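Streptokinase domain B (Streptococcus dysgalactiae subsp. equisimilis, PDB 1QQR) probably contributes to the non-proteolytic activation of plasminogen by streptokinase, the bacterial activator of fibrinolysis of which it is one domain. Local coordinates at residues A[73-76]-A[81-84]; A[33-38]-A[50-55]; A[14-19]-A[64-69]; A[102-105]-A[110-113]. One frame throughout, in Å; residues are numbered along the deposited sequence.

Contact 1. Residues A[73-76]-A[81-84]; sequences IVTH and FRTI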
loop_
_atom_site.group_PDB
_atom_site.type_symbol
_atom_site.label_atom_id
_atom_site.label_comp_id
_atom_site.label_asym_id
_atom_site.label_seq_id
_atom_site.Cartn_x
_atom_site.Cartn_y
_atom_site.Cartn_z
ATOM N N ILE A 73 -5.852 -0.567 1.467
ATOM C CA ILE A 73 -6.245 -1.909 1.110
ATOM C C ILE A 73 -5.050 -2.856 0.958
ATOM O O ILE A 73 -3.954 -2.456 0.532
ATOM C CB ILE A 73 -7.042 -1.838 -0.195
ATOM C CG1 ILE A 73 -8.291 -0.975 0.049
ATOM C CG2 ILE A 73 -7.383 -3.224 -0.686
ATOM C CD1 ILE A 73 -8.967 -0.482 -1.226
ATOM N N VAL A 74 -5.249 -4.110 1.331
ATOM C CA VAL A 74 -4.166 -5.052 1.177
ATOM C C VAL A 74 -4.642 -6.150 0.267
ATOM O O VAL A 74 -5.728 -6.662 0.462
ATOM C CB VAL A 74 -3.711 -5.662 2.544
ATOM C CG1 VAL A 74 -2.365 -6.378 2.372
ATOM C CG2 VAL A 74 -3.568 -4.563 3.581
ATOM N N THR A 75 -3.839 -6.482 -0.744
ATOM C CA THR A 75 -4.162 -7.566 -1.664
ATOM C C THR A 75 -3.073 -8.580 -1.341
ATOM O O THR A 75 -1.896 -8.239 -1.312
ATOM C CB THR A 75 -4.050 -7.138 -3.181
ATOM O OG1 THR A 75 -4.907 -6.014 -3.432
ATOM C CG2 THR A 75 -4.462 -8.306 -4.123
ATOM N N HIS A 76 -3.460 -9.822 -1.093
ATOM C CA HIS A 76 -2.493 -10.868 -0.741
ATOM C C HIS A 76 -2.236 -11.790 -1.890
ATOM O O HIS A 76 -3.144 -12.507 -2.297
ATOM C CB HIS A 76 -3.036 -11.694 0.400
ATOM C CG HIS A 76 -3.626 -10.867 1.477
ATOM N ND1 HIS A 76 -4.987 -10.719 1.626
ATOM C CD2 HIS A 76 -3.048 -10.100 2.430
ATOM C CE1 HIS A 76 -5.221 -9.899 2.632
ATOM N NE2 HIS A 76 -4.066 -9.508 3.137
ATOM N N PHE A 81 -9.765 -12.324 -2.252
ATOM C CA PHE A 81 -10.283 -11.645 -1.043
ATOM C C PHE A 81 -9.216 -10.702 -0.489
ATOM O O PHE A 81 -8.126 -11.132 -0.143
ATOM C CB PHE A 81 -10.673 -12.680 0.028
ATOM C CG PHE A 81 -11.341 -12.089 1.255
ATOM C CD1 PHE A 81 -12.616 -11.531 1.175
ATOM C CD2 PHE A 81 -10.693 -12.093 2.493
ATOM C CE1 PHE A 81 -13.236 -10.989 2.309
ATOM C CE2 PHE A 81 -11.304 -11.553 3.636
ATOM C CZ PHE A 81 -12.573 -10.999 3.545
ATOM N N ARG A 82 -9.537 -9.415 -0.412
ATOM C CA ARG A 82 -8.589 -8.400 0.060
ATOM C C ARG A 82 -8.978 -7.950 1.437
ATOM O O ARG A 82 -10.137 -8.100 1.801
ATOM C CB ARG A 82 -8.648 -7.165 -0.843
ATOM C CG ARG A 82 -8.546 -7.455 -2.306
ATOM C CD ARG A 82 -8.361 -6.191 -3.122
ATOM N NE ARG A 82 -9.599 -5.435 -3.241
ATOM C CZ ARG A 82 -9.766 -4.409 -4.070
ATOM N NH1 ARG A 82 -10.924 -3.778 -4.117
ATOM N NH2 ARG A 82 -8.774 -4.016 -4.850
ATOM N N THR A 83 -8.041 -7.408 2.212
ATOM C CA THR A 83 -8.444 -6.893 3.515
ATOM C C THR A 83 -8.482 -5.384 3.422
ATOM O O THR A 83 -7.538 -4.737 2.932
ATOM C CB THR A 83 -7.545 -7.315 4.721
ATOM O OG1 THR A 83 -6.796 -6.197 5.197
ATOM C CG2 THR A 83 -6.624 -8.406 4.358
ATOM N N ILE A 84 -9.619 -4.851 3.860
ATOM C CA ILE A 84 -9.923 -3.433 3.869
ATOM C C ILE A 84 -9.589 -2.891 5.253
ATOM O O ILE A 84 -10.241 -3.230 6.234
ATOM C CB ILE A 84 -11.435 -3.207 3.603
ATOM C CG1 ILE A 84 -11.886 -4.028 2.393
ATOM C CG2 ILE A 84 -11.717 -1.737 3.391
ATOM C CD1 ILE A 84 -11.056 -3.809 1.108
HETATM O O HOH W 1 -6.128 -5.660 -5.684
HETATM O O HOH W 2 -6.216 -10.462 -1.830
#

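Contact 2. Residues A[33-38]-A[50-55]; sequences KLLKTL and LAQAQS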
loop_
_atom_site.group_PDB
_atom_site.type_symbol
_atom_site.label_atom_id
_atom_site.label_comp_id
_atom_site.label_asym_id
_atom_site.label_seq_id
_atom_site.Cartn_x
_atom_site.Cartn_y
_atom_site.Cartn_z
ATOM N N LYS A 33 6.677 -0.032 -4.403
ATOM C CA LYS A 33 7.955 0.053 -3.741
ATOM C C LYS A 33 7.937 -1.078 -2.716
ATOM O O LYS A 33 6.914 -1.314 -2.065
ATOM C CB LYS A 33 8.050 1.401 -3.050
ATOM C CG LYS A 33 9.166 1.531 -2.049
ATOM C CD LYS A 33 9.064 2.863 -1.328
ATOM C CE LYS A 33 10.158 3.018 -0.294
ATOM N NZ LYS A 33 10.029 4.355 0.349
ATOM N N LEU A 34 9.035 -1.817 -2.601
ATOM C CA LEU A 34 9.069 -2.879 -1.605
ATOM C C LEU A 34 9.335 -2.178 -0.298
ATOM O O LEU A 34 10.296 -1.431 -0.168
ATOM C CB LEU A 34 10.191 -3.897 -1.847
ATOM C CG LEU A 34 10.136 -4.913 -0.689
ATOM C CD1 LEU A 34 9.435 -6.176 -1.148
ATOM C CD2 LEU A 34 11.522 -5.220 -0.168
ATOM N N LEU A 35 8.460 -2.393 0.664
ATOM C CA LEU A 35 8.640 -1.789 1.964
ATOM C C LEU A 35 9.634 -2.650 2.723
ATOM O O LEU A 35 10.668 -2.183 3.177
ATOM C CB LEU A 35 7.316 -1.787 2.696
ATOM C CG LEU A 35 6.761 -0.428 3.065
ATOM C CD1 LEU A 35 6.920 0.531 1.876
ATOM C CD2 LEU A 35 5.310 -0.607 3.504
ATOM N N LYS A 36 9.295 -3.925 2.859
ATOM C CA LYS A 36 10.141 -4.870 3.564
ATOM C C LYS A 36 9.613 -6.298 3.457
ATOM O O LYS A 36 8.496 -6.540 2.997
ATOM C CB LYS A 36 10.256 -4.462 5.036
ATOM C CG LYS A 36 8.932 -4.135 5.712
ATOM C CD LYS A 36 9.165 -3.408 7.055
ATOM C CE LYS A 36 7.857 -2.842 7.656
ATOM N NZ LYS A 36 8.003 -2.191 9.011
ATOM N N THR A 37 10.441 -7.240 3.875
ATOM C CA THR A 37 10.080 -8.637 3.872
ATOM C C THR A 37 9.817 -8.964 5.325
ATOM O O THR A 37 10.681 -8.790 6.172
ATOM C CB THR A 37 11.229 -9.470 3.328
ATOM O OG1 THR A 37 11.587 -8.948 2.045
ATOM C CG2 THR A 37 10.813 -10.932 3.171
ATOM N N LEU A 38 8.608 -9.409 5.617
ATOM C CA LEU A 38 8.228 -9.708 6.986
ATOM C C LEU A 38 7.771 -11.139 7.106
ATOM O O LEU A 38 7.728 -11.873 6.125
ATOM C CB LEU A 38 7.080 -8.791 7.419
ATOM C CG LEU A 38 7.424 -7.304 7.455
ATOM C CD1 LEU A 38 6.190 -6.507 7.881
ATOM C CD2 LEU A 38 8.575 -7.081 8.426
ATOM N N LEU A 50 1.932 6.225 6.930
ATOM C CA LEU A 50 1.886 7.675 6.726
ATOM C C LEU A 50 3.297 8.196 6.497
ATOM O O LEU A 50 3.518 9.011 5.599
ATOM C CB LEU A 50 1.297 8.408 7.937
ATOM C CG LEU A 50 1.415 9.946 7.840
ATOM C CD1 LEU A 50 0.420 10.509 6.835
ATOM C CD2 LEU A 50 1.129 10.543 9.182
ATOM N N ALA A 51 4.259 7.716 7.283
ATOM C CA ALA A 51 5.624 8.198 7.134
ATOM C C ALA A 51 6.113 7.859 5.738
ATOM O O ALA A 51 6.776 8.671 5.086
ATOM C CB ALA A 51 6.553 7.587 8.208
ATOM N N GLN A 52 5.783 6.655 5.280
ATOM C CA GLN A 52 6.171 6.221 3.945
ATOM C C GLN A 52 5.536 7.110 2.873
ATOM O O GLN A 52 6.199 7.564 1.946
ATOM C CB GLN A 52 5.721 4.775 3.704
ATOM C CG GLN A 52 6.784 3.740 3.923
ATOM C CD GLN A 52 8.048 4.047 3.144
ATOM O OE1 GLN A 52 8.018 4.304 1.923
ATOM N NE2 GLN A 52 9.171 4.028 3.847
ATOM N N ALA A 53 4.235 7.347 2.997
ATOM C CA ALA A 53 3.548 8.148 2.000
ATOM C C ALA A 53 4.088 9.595 1.987
ATOM O O ALA A 53 4.347 10.156 0.926
ATOM C CB ALA A 53 2.029 8.128 2.270
ATOM N N GLN A 54 4.275 10.185 3.163
ATOM C CA GLN A 54 4.768 11.551 3.244
ATOM C C GLN A 54 6.134 11.631 2.571
ATOM O O GLN A 54 6.400 12.556 1.813
ATOM C CB GLN A 54 4.848 12.011 4.714
ATOM C CG GLN A 54 5.271 13.488 4.947
ATOM C CD GLN A 54 4.382 14.512 4.199
ATOM O OE1 GLN A 54 3.178 14.630 4.466
ATOM N NE2 GLN A 54 4.984 15.253 3.257
ATOM N N SER A 55 6.999 10.650 2.801
ATOM C CA SER A 55 8.313 10.726 2.182
ATOM C C SER A 55 8.212 10.566 0.663
ATOM O O SER A 55 8.909 11.255 -0.091
ATOM C CB SER A 55 9.278 9.700 2.806
ATOM O OG SER A 55 9.296 8.456 2.125
#

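Contact 3. Residues A[14-19]-A[64-69]; sequences VQFTPL and YTIYER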
loop_
_atom_site.group_PDB
_atom_site.type_symbol
_atom_site.label_atom_id
_atom_site.label_comp_id
_atom_site.label_asym_id
_atom_site.label_seq_id
_atom_site.Cartn_x
_atom_site.Cartn_y
_atom_site.Cartn_z
ATOM N N VAL A 14 0.893 3.990 -3.555
ATOM C CA VAL A 14 0.074 5.087 -3.079
ATOM C C VAL A 14 -0.306 6.041 -4.205
ATOM O O VAL A 14 0.498 6.339 -5.087
ATOM C CB VAL A 14 0.819 5.890 -1.967
ATOM C CG1 VAL A 14 2.092 6.479 -2.511
ATOM C CG2 VAL A 14 -0.073 6.986 -1.413
ATOM N N GLN A 15 -1.554 6.494 -4.161
ATOM C CA GLN A 15 -2.091 7.443 -5.122
ATOM C C GLN A 15 -2.384 8.742 -4.332
ATOM O O GLN A 15 -2.882 8.694 -3.198
ATOM C CB GLN A 15 -3.370 6.865 -5.752
ATOM C CG GLN A 15 -4.301 7.917 -6.365
ATOM C CD GLN A 15 -5.563 7.320 -7.004
ATOM O OE1 GLN A 15 -6.295 6.532 -6.377
ATOM N NE2 GLN A 15 -5.827 7.704 -8.253
ATOM N N PHE A 16 -2.075 9.894 -4.920
ATOM C CA PHE A 16 -2.293 11.168 -4.236
ATOM C C PHE A 16 -3.305 12.025 -4.961
ATOM O O PHE A 16 -3.173 12.237 -6.164
ATOM C CB PHE A 16 -0.982 11.953 -4.143
ATOM C CG PHE A 16 0.079 11.285 -3.308
ATOM C CD1 PHE A 16 1.237 10.799 -3.892
ATOM C CD2 PHE A 16 -0.061 11.185 -1.926
ATOM C CE1 PHE A 16 2.253 10.224 -3.109
ATOM C CE2 PHE A 16 0.943 10.616 -1.136
ATOM C CZ PHE A 16 2.103 10.134 -1.730
ATOM N N THR A 17 -4.311 12.524 -4.244
ATOM C CA THR A 17 -5.314 13.392 -4.861
ATOM C C THR A 17 -5.342 14.775 -4.208
ATOM O O THR A 17 -5.700 14.916 -3.047
ATOM C CB THR A 17 -6.717 12.776 -4.790
ATOM O OG1 THR A 17 -6.688 11.475 -5.379
ATOM C CG2 THR A 17 -7.718 13.638 -5.571
ATOM N N PRO A 18 -4.956 15.814 -4.960
ATOM C CA PRO A 18 -4.920 17.205 -4.489
ATOM C C PRO A 18 -6.318 17.768 -4.293
ATOM O O PRO A 18 -7.184 17.530 -5.121
ATOM C CB PRO A 18 -4.157 17.912 -5.599
ATOM C CG PRO A 18 -4.601 17.181 -6.806
ATOM C CD PRO A 18 -4.521 15.731 -6.369
ATOM N N LEU A 19 -6.541 18.496 -3.198
ATOM C CA LEU A 19 -7.855 19.065 -2.921
ATOM C C LEU A 19 -8.361 19.950 -4.058
ATOM O O LEU A 19 -9.542 19.904 -4.388
ATOM C CB LEU A 19 -7.859 19.805 -1.586
ATOM C CG LEU A 19 -8.048 18.908 -0.340
ATOM C CD1 LEU A 19 -8.892 17.683 -0.699
ATOM C CD2 LEU A 19 -6.718 18.442 0.185
ATOM N N TYR A 64 3.776 19.851 -1.407
ATOM C CA TYR A 64 2.496 19.295 -0.972
ATOM C C TYR A 64 2.672 18.530 0.323
ATOM O O TYR A 64 3.781 18.141 0.666
ATOM C CB TYR A 64 1.920 18.342 -2.020
ATOM C CG TYR A 64 1.245 19.012 -3.191
ATOM C CD1 TYR A 64 1.986 19.567 -4.230
ATOM C CD2 TYR A 64 -0.142 19.099 -3.257
ATOM C CE1 TYR A 64 1.362 20.191 -5.307
ATOM C CE2 TYR A 64 -0.779 19.727 -4.329
ATOM C CZ TYR A 64 -0.023 20.266 -5.348
ATOM O OH TYR A 64 -0.653 20.866 -6.415
ATOM N N THR A 65 1.574 18.317 1.040
ATOM C CA THR A 65 1.593 17.567 2.293
ATOM C C THR A 65 0.345 16.701 2.368
ATOM O O THR A 65 -0.646 16.991 1.705
ATOM C CB THR A 65 1.592 18.491 3.537
ATOM O OG1 THR A 65 1.400 17.693 4.724
ATOM C CG2 THR A 65 0.470 19.496 3.460
ATOM N N ILE A 66 0.404 15.641 3.171
ATOM C CA ILE A 66 -0.725 14.750 3.358
ATOM C C ILE A 66 -1.781 15.570 4.067
ATOM O O ILE A 66 -1.486 16.276 5.025
ATOM C CB ILE A 66 -0.419 13.572 4.312
ATOM C CG1 ILE A 66 0.701 12.699 3.764
ATOM C CG2 ILE A 66 -1.690 12.762 4.545
ATOM C CD1 ILE A 66 0.352 11.959 2.543
ATOM N N TYR A 67 -3.014 15.473 3.603
ATOM C CA TYR A 67 -4.091 16.185 4.241
ATOM C C TYR A 67 -4.806 15.091 4.997
ATOM O O TYR A 67 -4.933 15.156 6.208
ATOM C CB TYR A 67 -5.033 16.853 3.227
ATOM C CG TYR A 67 -6.198 17.469 3.952
ATOM C CD1 TYR A 67 -5.985 18.427 4.945
ATOM C CD2 TYR A 67 -7.492 16.993 3.765
ATOM C CE1 TYR A 67 -7.027 18.881 5.742
ATOM C CE2 TYR A 67 -8.545 17.439 4.560
ATOM C CZ TYR A 67 -8.304 18.380 5.552
ATOM O OH TYR A 67 -9.325 18.796 6.378
ATOM N N GLU A 68 -5.276 14.073 4.283
ATOM C CA GLU A 68 -5.911 12.981 4.969
ATOM C C GLU A 68 -5.970 11.700 4.151
ATOM O O GLU A 68 -5.972 11.723 2.921
ATOM C CB GLU A 68 -7.310 13.386 5.459
ATOM C CG GLU A 68 -8.387 13.459 4.407
ATOM C CD GLU A 68 -9.762 13.716 5.026
ATOM O OE1 GLU A 68 -10.763 13.205 4.474
ATOM O OE2 GLU A 68 -9.838 14.425 6.059
ATOM N N ARG A 69 -6.010 10.585 4.867
ATOM C CA ARG A 69 -6.061 9.269 4.269
ATOM C C ARG A 69 -7.476 8.972 3.774
ATOM O O ARG A 69 -8.450 9.272 4.446
ATOM C CB ARG A 69 -5.626 8.209 5.302
ATOM C CG ARG A 69 -5.699 6.776 4.756
ATOM C CD ARG A 69 -5.351 5.746 5.824
ATOM N NE ARG A 69 -3.908 5.678 6.036
ATOM C CZ ARG A 69 -3.269 6.138 7.105
ATOM N NH1 ARG A 69 -3.937 6.718 8.100
ATOM N NH2 ARG A 69 -1.954 6.010 7.180
#

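Contact 4. Residues A[102-105]-A[110-113]; sequences YRIN and LNEE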
loop_
_atom_site.group_PDB
_atom_site.type_symbol
_atom_site.label_atom_id
_atom_site.label_comp_id
_atom_site.label_asym_id
_atom_site.label_seq_id
_atom_site.Cartn_x
_atom_site.Cartn_y
_atom_site.Cartn_z
ATOM N N TYR A 102 3.581 -20.973 -4.891
ATOM C CA TYR A 102 4.395 -21.733 -5.836
ATOM C C TYR A 102 3.783 -21.689 -7.226
ATOM O O TYR A 102 2.601 -21.391 -7.387
ATOM C CB TYR A 102 4.507 -23.205 -5.430
ATOM C CG TYR A 102 3.231 -23.966 -5.686
ATOM C CD1 TYR A 102 2.173 -23.896 -4.788
ATOM C CD2 TYR A 102 3.053 -24.700 -6.874
ATOM C CE1 TYR A 102 0.958 -24.525 -5.046
ATOM C CE2 TYR A 102 1.834 -25.348 -7.145
ATOM C CZ TYR A 102 0.799 -25.252 -6.222
ATOM O OH TYR A 102 -0.383 -25.890 -6.445
ATOM N N ARG A 103 4.595 -22.011 -8.222
ATOM C CA ARG A 103 4.124 -22.088 -9.596
ATOM C C ARG A 103 4.522 -23.474 -10.107
ATOM O O ARG A 103 5.305 -24.187 -9.483
ATOM C CB ARG A 103 4.758 -21.001 -10.468
ATOM C CG ARG A 103 6.252 -20.997 -10.479
ATOM C CD ARG A 103 6.771 -20.166 -11.646
ATOM N NE ARG A 103 8.197 -19.881 -11.495
ATOM C CZ ARG A 103 8.695 -18.680 -11.208
ATOM N NH1 ARG A 103 7.882 -17.640 -11.048
ATOM N NH2 ARG A 103 10.007 -18.526 -11.049
ATOM N N ILE A 104 3.978 -23.854 -11.245
ATOM C CA ILE A 104 4.280 -25.142 -11.827
ATOM C C ILE A 104 5.369 -25.005 -12.886
ATOM O O ILE A 104 5.273 -24.173 -13.775
ATOM C CB ILE A 104 3.004 -25.748 -12.399
ATOM C CG1 ILE A 104 2.075 -26.075 -11.219
ATOM C CG2 ILE A 104 3.325 -26.966 -13.260
ATOM C CD1 ILE A 104 0.752 -26.734 -11.591
ATOM N N ASN A 105 6.434 -25.795 -12.755
ATOM C CA ASN A 105 7.540 -25.747 -13.713
ATOM C C ASN A 105 6.974 -26.201 -15.036
ATOM O O ASN A 105 6.429 -27.305 -15.129
ATOM C CB ASN A 105 8.668 -26.703 -13.315
ATOM C CG ASN A 105 9.845 -26.662 -14.293
ATOM O OD1 ASN A 105 10.837 -25.972 -14.062
ATOM N ND2 ASN A 105 9.727 -27.392 -15.394
ATOM N N LEU A 110 6.604 -29.965 -12.218
ATOM C CA LEU A 110 6.732 -30.089 -10.764
ATOM C C LEU A 110 6.573 -28.704 -10.138
ATOM O O LEU A 110 6.679 -27.695 -10.833
ATOM C CB LEU A 110 8.086 -30.702 -10.389
ATOM C CG LEU A 110 8.206 -32.181 -10.802
ATOM C CD1 LEU A 110 9.592 -32.727 -10.434
ATOM C CD2 LEU A 110 7.109 -33.010 -10.097
ATOM N N ASN A 111 6.315 -28.655 -8.833
ATOM C CA ASN A 111 6.125 -27.390 -8.144
ATOM C C ASN A 111 7.393 -26.676 -7.684
ATOM O O ASN A 111 8.283 -27.300 -7.091
ATOM C CB ASN A 111 5.239 -27.593 -6.918
ATOM C CG ASN A 111 3.925 -28.246 -7.252
ATOM O OD1 ASN A 111 3.415 -28.105 -8.365
ATOM N ND2 ASN A 111 3.358 -28.947 -6.290
ATOM N N GLU A 112 7.471 -25.368 -7.942
ATOM C CA GLU A 112 8.595 -24.566 -7.471
ATOM C C GLU A 112 8.089 -23.369 -6.667
ATOM O O GLU A 112 7.331 -22.536 -7.159
ATOM C CB GLU A 112 9.491 -24.107 -8.614
ATOM C CG GLU A 112 8.808 -23.384 -9.723
ATOM C CD GLU A 112 9.815 -22.657 -10.578
ATOM O OE1 GLU A 112 10.570 -21.831 -10.009
ATOM O OE2 GLU A 112 9.857 -22.915 -11.804
ATOM N N GLU A 113 8.509 -23.307 -5.410
ATOM C CA GLU A 113 8.078 -22.259 -4.512
ATOM C C GLU A 113 8.617 -20.900 -4.887
ATOM O O GLU A 113 9.718 -20.768 -5.414
ATOM C CB GLU A 113 8.473 -22.601 -3.079
ATOM C CG GLU A 113 7.844 -23.899 -2.576
ATOM C CD GLU A 113 8.285 -24.243 -1.166
ATOM O OE1 GLU A 113 9.418 -23.868 -0.784
ATOM O OE2 GLU A 113 7.506 -24.892 -0.440
#

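Contact 1. Residues A[73-76]-A[81-84]
Ile73 and Ile84 project together from neighbouring strands, Ile73 CG1 lying 4.1 Å from Ile84 CD1 on one face of a short antiparallel pairing. Theirs is a non-hydrogen-bonded pair. The next pair is hydrogen-bonded: Val74 N gives to Thr83 O at 2.9 Å, and Thr83 N gives to Val74 O at 3.0 Å. The side chains of Val74 and Thr83 share the other face, and the two backbone bonds carry this pair. Arg82 works on the isoleucine side. Its chain bends at chi3 (-75°), and the guanidinium ends up with Ile73 CG2 over one of its faces. On the way, the arm runs alongside Thr75, bringing Arg82 CD to 3.5 Å from Thr75 OG1. One water joins these two residues, 2.6 Å from Thr75 OG1 and accepting from Arg82 NH2 at 3.2 Å. A second water accepts from His76 N and donates to Phe81 O, extending the link toward the turn. This is the hairpin of strands 64-76 and 83-84; beyond it Ile73 and Thr75 bond to strand 111-128 through Ser121 and Leu119, while Val74 packs on Tyr93 and Leu85. Two direct backbone bonds thus set the register, and waters extend the link on the side of Arg82 and Phe81, where it opens to the surface, one of them also satisfying the backbone N of buried His76.

Contact 2. Residues A[33-38]-A[50-55]
Leu35 and Gln52 run antiparallel past one another, and this is the close-packed part of the contact: Leu35 CD1 sits 3.8 Å from Gln52 CG and 3.9 Å from Gln52 CD. The bend of the glutamine chain at chi2 (-52°) lays CG and the amide carbon against the methyl and leaves OE1 to meet the lysine. Leu35 also rests on Tyr12 of strand 8-18, the same tyrosine that Ala53 of the helix touches, so one tyrosine touches both segments. On the looser side, Lys33 reaches across from the strand with its chain fully extended beyond CG. Its NZ donates to Gln52 OE1 at 2.6 Å, approaching one lone pair of the oxygen within the amide plane, with a C=O...N angle of 126°. Here one bond does the holding, between two partly exposed side chains. Helix 46-60 therefore meets strand 33-38 through very few residues, at a classic beta bulge in which Leu35 and Lys36 both face Val10. The short lysine-amide bond gives the helix a polar tether to the strand, and the charge on Lys33 would be expected to polarise the Gln52 carbonyl; the apolar share of the contact falls to a single leucine methyl.

Contact 3. Residues A[14-19]-A[64-69]
Strands 8-18 and 64-76 both pair with strand 111-128, in a sheet packed against helix 46-60, an arrangement consistent with the beta-grasp fold of streptokinase domains; in this contact side chains of the two strands and of Leu19, just past the end of strand 8-18, meet near one end of that sheet. The touching parts run 77° apart, and three separate apolar meetings carry them. Phe16 presents the edge of its ring to Ile66, whose CD1 lies 4.0 Å from Phe16 CE2, while Val14 CG2 covers one face of the same ring toward the rim. Pro18 CB comes 4.0 Å from Tyr64 CE2, approaching the ring obliquely. Leu19 lies roughly perpendicular to Tyr67, and Leu19 CD2 is 3.8 Å from Tyr67 CB and 3.9 Å from Tyr67 CG. Tyr67 belongs to a classic beta bulge, where it and Glu68 both face Tyr125. Further in, Phe16 packs on Ile56 and Leu57 of the helix and on Phe25, which also meets the Tyr64 ring edge-to-face; Tyr64 OH bonds to Asp22. Across the contact everything is carbon against carbon, so van der Waals packing, with some water excluded, is what it adds to the pairing through strand 111-128.

Contact 4. Residues A[102-105]-A[110-113]
Leu110 meets Asn105 through the backbone: Leu110 O accepts from Asn105 N at 2.7 Å with a nearly straight N-H...O (171°), while the leucine side chain points away from the opposing segment. At Asn111, the side chain turns to the face that also carries Tyr102 and Ile104. Its amide meets the Tyr102 ring at a slant, the two planes 47° apart, with Asn111 OD1 3.4 Å from Tyr102 CE2 and Asn111 CB 3.6 Å from Tyr102 CD2. Ile104 lies alongside on the same face, its CG1 3.7 Å from Asn111 OD1. The backbone adds a weak CA-H...O contact from Asn111 CA to Arg103 O. This is the antiparallel hairpin of strands 102-104 and 111-128, an exposed extension of the sheet far from the centre of the chain. Glu112 pairs with Arg103 by two backbone bonds, Glu112 N to Arg103 O at 2.9 Å and Arg103 N to Glu112 O at 3.0 Å. Both side chains turn to the face opposite Tyr102, and their matching first torsions, each with CG between the backbone N and the carbonyl carbon, bring Arg103 CG and Glu112 CG to 3.6 Å. Beyond them Arg103 NE forms a long salt bridge of 3.4 Å to Glu112 OE1, the guanidinium and carboxylate planes turned 75° from each other. Glu113 closes against Tyr102 as a non-hydrogen-bonded pair; Tyr102 CB packs on Glu113 CA, and the Glu113 carboxylate forms a salt bridge with Lys6.

How the contacts relate
None of the four is a deep core contact: contact 1 is partly buried, and the other three lie at the surface. Contacts 1 and 4 are hairpin pairings built on backbone bonds, but contact 4, farthest out, adds an arginine-glutamate salt bridge, while contact 1 uses water. Contacts 2 and 3 join elements without backbone pairing, contact 2 by a lysine-amide bond beside a leucine methyl and contact 3 by carbon alone. These two touch directly: Gln54 OE1 probably bonds to Ile66 N, and Leu50 packs on Ile66. Strand 64-76 serves both contacts 1 and 3. Contacts 3 and 4, centres about 40 Å apart, lie on opposite sides of the chain's centre.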